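Local coordinates for protein aldo-keto reductase family 1, member B4 (Aldose reductase) (Schistosoma japonicum, PDB 4HBK) that probably reduces aldehydes and sugars such as glucose to alcohols with NADPH, as an aldose reductase of the aldo/keto reductase family, at residues 74-79 / 106-111; 88-93 / 132-137. One frame throughout, in Å; residues are numbered along the deposited sequence.

Contact 1: 74-79 / 106-111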
loop_
_atom_site.group_PDB
_atom_site.type_symbol
_atom_site.label_atom_id
_atom_site.label_comp_id
_atom_site.label_asym_id
_atom_site.label_seq_id
_atom_site.Cartn_x
_atom_site.Cartn_y
_atom_site.Cartn_z
ATOM N N ARG A 74 7.221 7.026 -10.344
ATOM C CA ARG A 74 7.195 5.906 -11.290
ATOM C C ARG A 74 6.491 4.687 -10.671
ATOM O O ARG A 74 6.730 3.538 -11.045
ATOM C CB ARG A 74 8.620 5.551 -11.748
ATOM C CG ARG A 74 9.305 6.640 -12.605
ATOM C CD ARG A 74 8.559 6.845 -13.924
ATOM N NE ARG A 74 9.148 7.884 -14.775
ATOM C CZ ARG A 74 8.743 9.153 -14.809
ATOM N NH1 ARG A 74 7.749 9.569 -14.026
ATOM N NH2 ARG A 74 9.336 10.012 -15.624
ATOM N N HIS A 75 5.600 4.961 -9.732
ATOM C CA HIS A 75 4.968 3.927 -8.935
ATOM C C HIS A 75 3.605 4.472 -8.523
ATOM O O HIS A 75 3.525 5.568 -7.963
ATOM C CB HIS A 75 5.854 3.643 -7.717
ATOM C CG HIS A 75 5.239 2.740 -6.690
ATOM N ND1 HIS A 75 5.966 2.230 -5.633
ATOM C CD2 HIS A 75 3.976 2.283 -6.534
ATOM C CE1 HIS A 75 5.178 1.479 -4.882
ATOM N NE2 HIS A 75 3.969 1.488 -5.403
ATOM N N LEU A 76 2.534 3.739 -8.832
ATOM C CA LEU A 76 1.180 4.158 -8.436
ATOM C C LEU A 76 0.539 3.060 -7.621
ATOM O O LEU A 76 0.571 1.902 -8.023
ATOM C CB LEU A 76 0.294 4.458 -9.652
ATOM C CG LEU A 76 0.857 5.341 -10.766
ATOM C CD1 LEU A 76 -0.052 5.311 -12.009
ATOM C CD2 LEU A 76 1.014 6.757 -10.268
ATOM N N ASP A 77 -0.047 3.420 -6.481
ATOM C CA ASP A 77 -0.683 2.438 -5.606
ATOM C C ASP A 77 -2.201 2.564 -5.656
ATOM O O ASP A 77 -2.754 3.583 -5.258
ATOM C CB ASP A 77 -0.172 2.587 -4.173
ATOM C CG ASP A 77 -0.777 1.571 -3.220
ATOM O OD1 ASP A 77 -0.175 0.496 -3.016
ATOM O OD2 ASP A 77 -1.853 1.844 -2.654
ATOM N N CYS A 78 -2.873 1.527 -6.148
ATOM C CA CYS A 78 -4.310 1.616 -6.413
ATOM C C CYS A 78 -5.089 0.583 -5.607
ATOM O O CYS A 78 -4.510 -0.249 -4.915
ATOM C CB CYS A 78 -4.598 1.422 -7.913
ATOM S SG CYS A 78 -3.537 2.386 -9.044
ATOM N N ALA A 79 -6.409 0.633 -5.695
ATOM C CA ALA A 79 -7.220 -0.395 -5.065
ATOM C C ALA A 79 -8.615 -0.425 -5.663
ATOM O O ALA A 79 -9.200 0.611 -5.977
ATOM C CB ALA A 79 -7.264 -0.219 -3.537
ATOM N N ILE A 106 6.813 1.961 -15.313
ATOM C CA ILE A 106 5.954 2.293 -14.181
ATOM C C ILE A 106 5.662 1.049 -13.364
ATOM O O ILE A 106 5.504 -0.044 -13.914
ATOM C CB ILE A 106 4.602 2.884 -14.631
ATOM C CG1 ILE A 106 4.808 3.908 -15.743
ATOM C CG2 ILE A 106 3.872 3.521 -13.452
ATOM C CD1 ILE A 106 5.505 5.175 -15.285
ATOM N N PHE A 107 5.579 1.226 -12.052
ATOM C CA PHE A 107 5.197 0.152 -11.146
ATOM C C PHE A 107 3.754 0.376 -10.697
ATOM O O PHE A 107 3.457 1.367 -10.038
ATOM C CB PHE A 107 6.131 0.151 -9.938
ATOM C CG PHE A 107 6.050 -1.090 -9.102
ATOM C CD1 PHE A 107 4.981 -1.301 -8.247
ATOM C CD2 PHE A 107 7.067 -2.035 -9.146
ATOM C CE1 PHE A 107 4.919 -2.448 -7.451
ATOM C CE2 PHE A 107 7.013 -3.178 -8.360
ATOM C CZ PHE A 107 5.932 -3.389 -7.514
ATOM N N ILE A 108 2.860 -0.540 -11.049
ATOM C CA ILE A 108 1.444 -0.390 -10.731
ATOM C C ILE A 108 0.970 -1.443 -9.731
ATOM O O ILE A 108 1.067 -2.648 -9.982
ATOM C CB ILE A 108 0.585 -0.557 -11.983
ATOM C CG1 ILE A 108 1.057 0.394 -13.087
ATOM C CG2 ILE A 108 -0.890 -0.367 -11.642
ATOM C CD1 ILE A 108 0.704 1.836 -12.820
ATOM N N THR A 109 0.425 -0.984 -8.613
ATOM C CA THR A 109 -0.120 -1.877 -7.604
ATOM C C THR A 109 -1.625 -1.753 -7.543
ATOM O O THR A 109 -2.173 -0.649 -7.597
ATOM C CB THR A 109 0.411 -1.532 -6.206
ATOM O OG1 THR A 109 1.828 -1.762 -6.160
ATOM C CG2 THR A 109 -0.289 -2.379 -5.143
ATOM N N SER A 110 -2.303 -2.889 -7.442
ATOM C CA SER A 110 -3.709 -2.875 -7.074
ATOM C C SER A 110 -3.954 -3.923 -6.005
ATOM O O SER A 110 -3.040 -4.651 -5.611
ATOM C CB SER A 110 -4.631 -3.100 -8.266
ATOM O OG SER A 110 -5.982 -2.917 -7.856
ATOM N N LYS A 111 -5.187 -3.994 -5.524
ATOM C CA LYS A 111 -5.474 -4.839 -4.377
ATOM C C LYS A 111 -6.800 -5.554 -4.559
ATOM O O LYS A 111 -7.780 -4.979 -5.051
ATOM C CB LYS A 111 -5.490 -4.011 -3.092
ATOM C CG LYS A 111 -4.383 -2.965 -2.993
ATOM C CD LYS A 111 -4.304 -2.376 -1.580
ATOM C CE LYS A 111 -3.290 -1.223 -1.480
ATOM N NZ LYS A 111 -3.622 -0.035 -2.329
HETATM O O HOH W 1 2.390 -0.449 -3.788
#
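Lys111 reaches over to Asp77 on the neighbouring strand, and its chain can be followed atom by atom. From CB the chain leaves with CG anti to the carbonyl carbon (chi1 -42°), which sets CG 3.3 Å from Cys78 O and also near the methyl of Ala79. CD and CE run on past the same carbonyl, CE nearing Asp77 OD2. A bend at the last torsion (chi4 63°) then turns NZ to two acceptors: Asp77 OD2 at 2.6 Å, a salt bridge on the syn side, though NZ is well tilted out of the carboxylate plane, and Cys78 O at 2.7 Å, approached from above the carbonyl plane. A lysine suits the place, with a stem long enough to span the strands and a terminal nitrogen able to donate to both oxygens.

The strands 75-77 and 107-111 are parallel neighbours in the (beta/alpha)8 barrel of aldo/keto reductases, joined by helix 85-98 as a beta-alpha-beta unit. Backbone bonds such as Thr109 N to Leu76 O (2.9 Å) hold them together. Lys111 is predicted to lower the pKa of Tyr82, the predicted proton donor, and the Asp77–Lys111 pair is consistent with the aspartate and lysine of the catalytic tetrad known in the family.

On the barrel-interior face, Phe107 CD1 sits over the centre of the His75 ring, the two planes inclined at 47°. A water links His75 NE2, Asp77 OD1 and Thr109 OG1, donating to the carboxylate, while His75 ND1 bonds to Pro47 O. On the helix-facing side, where apolar branches suit the core, Leu76 CD1 meets Ile108 CD1 at 3.6 Å.

Contact 2: 88-93 / 132-137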
loop_
_atom_site.group_PDB
_atom_site.type_symbol
_atom_site.label_atom_id
_atom_site.label_comp_id
_atom_site.label_asym_id
_atom_site.label_seq_id
_atom_site.Cartn_x
_atom_site.Cartn_y
_atom_site.Cartn_z
ATOM N N ILE A 88 -8.227 6.265 -13.146
ATOM C CA ILE A 88 -6.781 6.124 -13.088
ATOM C C ILE A 88 -6.239 5.555 -14.405
ATOM O O ILE A 88 -5.314 6.104 -15.001
ATOM C CB ILE A 88 -6.364 5.242 -11.894
ATOM C CG1 ILE A 88 -6.523 6.031 -10.591
ATOM C CG2 ILE A 88 -4.924 4.742 -12.067
ATOM C CD1 ILE A 88 -6.473 5.200 -9.318
ATOM N N GLY A 89 -6.830 4.454 -14.855
ATOM C CA GLY A 89 -6.434 3.820 -16.097
ATOM C C GLY A 89 -6.377 4.792 -17.265
ATOM O O GLY A 89 -5.448 4.751 -18.067
ATOM N N GLU A 90 -7.370 5.670 -17.367
ATOM C CA GLU A 90 -7.426 6.611 -18.484
ATOM C C GLU A 90 -6.340 7.670 -18.348
ATOM O O GLU A 90 -5.600 7.940 -19.303
ATOM C CB GLU A 90 -8.800 7.281 -18.576
ATOM C CG GLU A 90 -8.963 8.170 -19.795
ATOM C CD GLU A 90 -10.325 8.842 -19.854
ATOM O OE1 GLU A 90 -10.850 9.011 -20.975
ATOM O OE2 GLU A 90 -10.870 9.205 -18.788
ATOM N N ALA A 91 -6.250 8.273 -17.165
ATOM C CA ALA A 91 -5.206 9.255 -16.912
ATOM C C ALA A 91 -3.828 8.643 -17.172
ATOM O O ALA A 91 -2.963 9.269 -17.783
ATOM C CB ALA A 91 -5.311 9.795 -15.482
ATOM N N LEU A 92 -3.636 7.403 -16.730
ATOM C CA LEU A 92 -2.368 6.698 -16.922
ATOM C C LEU A 92 -2.049 6.524 -18.408
ATOM O O LEU A 92 -0.924 6.755 -18.849
ATOM C CB LEU A 92 -2.422 5.316 -16.269
ATOM C CG LEU A 92 -1.125 4.687 -15.750
ATOM C CD1 LEU A 92 -1.112 3.168 -15.936
ATOM C CD2 LEU A 92 0.084 5.319 -16.396
ATOM N N GLU A 93 -3.042 6.092 -19.173
ATOM C CA GLU A 93 -2.819 5.798 -20.580
ATOM C C GLU A 93 -2.453 7.071 -21.327
ATOM O O GLU A 93 -1.568 7.073 -22.181
ATOM C CB GLU A 93 -4.062 5.165 -21.195
ATOM C CG GLU A 93 -3.915 4.768 -22.653
ATOM C CD GLU A 93 -5.145 4.033 -23.137
ATOM O OE1 GLU A 93 -6.190 4.691 -23.337
ATOM O OE2 GLU A 93 -5.080 2.790 -23.274
ATOM N N ASN A 132 -10.187 -1.989 -16.046
ATOM C CA ASN A 132 -10.334 -0.589 -15.652
ATOM C C ASN A 132 -9.041 0.218 -15.725
ATOM O O ASN A 132 -9.055 1.378 -16.125
ATOM C CB ASN A 132 -10.939 -0.481 -14.255
ATOM C CG ASN A 132 -12.413 -0.862 -14.231
ATOM O OD1 ASN A 132 -13.104 -0.746 -15.237
ATOM N ND2 ASN A 132 -12.892 -1.325 -13.088
ATOM N N LEU A 133 -7.925 -0.391 -15.331
ATOM C CA LEU A 133 -6.625 0.283 -15.383
ATOM C C LEU A 133 -6.067 0.313 -16.799
ATOM O O LEU A 133 -5.074 0.989 -17.066
ATOM C CB LEU A 133 -5.628 -0.399 -14.447
ATOM C CG LEU A 133 -5.877 -0.176 -12.952
ATOM C CD1 LEU A 133 -4.855 -0.921 -12.093
ATOM C CD2 LEU A 133 -5.860 1.330 -12.650
ATOM N N ARG A 134 -6.687 -0.448 -17.698
ATOM C CA ARG A 134 -6.252 -0.478 -19.087
ATOM C C ARG A 134 -4.849 -1.085 -19.232
ATOM O O ARG A 134 -4.058 -0.671 -20.075
ATOM C CB ARG A 134 -6.345 0.935 -19.690
ATOM C CG ARG A 134 -7.802 1.405 -19.764
ATOM C CD ARG A 134 -7.980 2.904 -19.545
ATOM N NE ARG A 134 -7.943 3.651 -20.797
ATOM C CZ ARG A 134 -8.956 4.359 -21.295
ATOM N NH1 ARG A 134 -10.112 4.448 -20.648
ATOM N NH2 ARG A 134 -8.798 4.996 -22.447
ATOM N N LEU A 135 -4.576 -2.099 -18.415
ATOM C CA LEU A 135 -3.280 -2.756 -18.362
ATOM C C LEU A 135 -3.411 -4.229 -18.749
ATOM O O LEU A 135 -4.495 -4.803 -18.645
ATOM C CB LEU A 135 -2.734 -2.671 -16.936
ATOM C CG LEU A 135 -2.472 -1.264 -16.408
ATOM C CD1 LEU A 135 -1.950 -1.333 -14.970
ATOM C CD2 LEU A 135 -1.488 -0.540 -17.325
ATOM N N ASN A 136 -2.307 -4.846 -19.170
ATOM C CA ASN A 136 -2.316 -6.283 -19.426
ATOM C C ASN A 136 -1.819 -7.070 -18.233
ATOM O O ASN A 136 -2.083 -8.260 -18.126
ATOM C CB ASN A 136 -1.499 -6.636 -20.670
ATOM C CG ASN A 136 -1.976 -5.887 -21.893
ATOM O OD1 ASN A 136 -3.162 -5.882 -22.214
ATOM N ND2 ASN A 136 -1.062 -5.216 -22.556
ATOM N N TYR A 137 -1.098 -6.399 -17.342
ATOM C CA TYR A 137 -0.608 -7.027 -16.117
ATOM C C TYR A 137 -0.397 -5.976 -15.028
ATOM O O TYR A 137 -0.284 -4.782 -15.318
ATOM C CB TYR A 137 0.706 -7.775 -16.373
ATOM C CG TYR A 137 1.871 -6.854 -16.644
ATOM C CD1 TYR A 137 2.649 -6.357 -15.602
ATOM C CD2 TYR A 137 2.182 -6.460 -17.944
ATOM C CE1 TYR A 137 3.708 -5.505 -15.850
ATOM C CE2 TYR A 137 3.243 -5.607 -18.203
ATOM C CZ TYR A 137 3.999 -5.131 -17.157
ATOM O OH TYR A 137 5.063 -4.289 -17.414
HETATM O O HOH W 2 -3.409 2.817 -18.414
#
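Arg134 lays its side chain across the helix turn carrying Gly89, Glu90 and Glu93, and its charge is met by Glu93. The salt bridge uses one carboxylate oxygen: Arg134 NH2 gives a fairly straight bond to Glu93 OE1 (2.8 Å, 163° at the hydrogen), with the oxygen almost in the guanidinium plane, and Arg134 NE adds a weak second bond to the same atom. The two planes are steeply inclined at 75°, so the pair is not the flat, two-oxygen kind. Bends at chi2 and chi3 fold the arginine chain over the helix and bring its edge to the acid. Glu90 contributes its stem, CB lying over one guanidinium face, 3.7 Å from Arg134 NH1.

Backbone packing depends on Gly89. Its CA comes within 3.3 Å of Leu133 O and makes a CA-H...O contact with Asn132 O; with no side chain at Gly89, the helix backbone can come close to the end of helix 119-133. That helix finishes in a Schellman motif, in which Arg134 has positive phi (66°). A water donates to both Gly89 O and Leu133 O, each at 2.8 Å, bridging the two carbonyls.

Apolar contacts lie on the inner side. Ile88 CG2 meets Leu133 CD2 at 3.6 Å, the two side chains running alongside, while Leu92 CD1 touches Leu135 CD2 at 4.0 Å with the leucines crossed at about a right angle. Branched aliphatics fit here because strand 107-112 lies beneath, its Ile108 touching Leu92, Leu133 and Leu135.

The charged groups lie on exposed residues, so solvent probably screens the Glu93–Arg134 attraction, whereas the backbone approach at Gly89 and the aliphatic pairs lie deeper, where solvent has less access.

Contact 1 belongs to the core of the barrel, while contact 2 spans from the buried layer outside the strands to the protein surface. Helix 85-98, which supplies one side of contact 2, is the connection between the two strands of contact 1. The contacts meet in an aliphatic layer: Ile108 CG2 packs 3.6 Å from Leu135 CD1, and Leu76 CD1 lies 3.9 Å from Leu92 CG. Their polar chemistry follows depth. In 74-79 / 106-111 a buried salt bridge, in a contact whose Ala79 side chain lies close to the predicted catalytic tyrosine, sits among regular strand hydrogen bonds; in 88-93 / 132-137 the salt bridge is peripheral, and no direct backbone hydrogen bond links the segments.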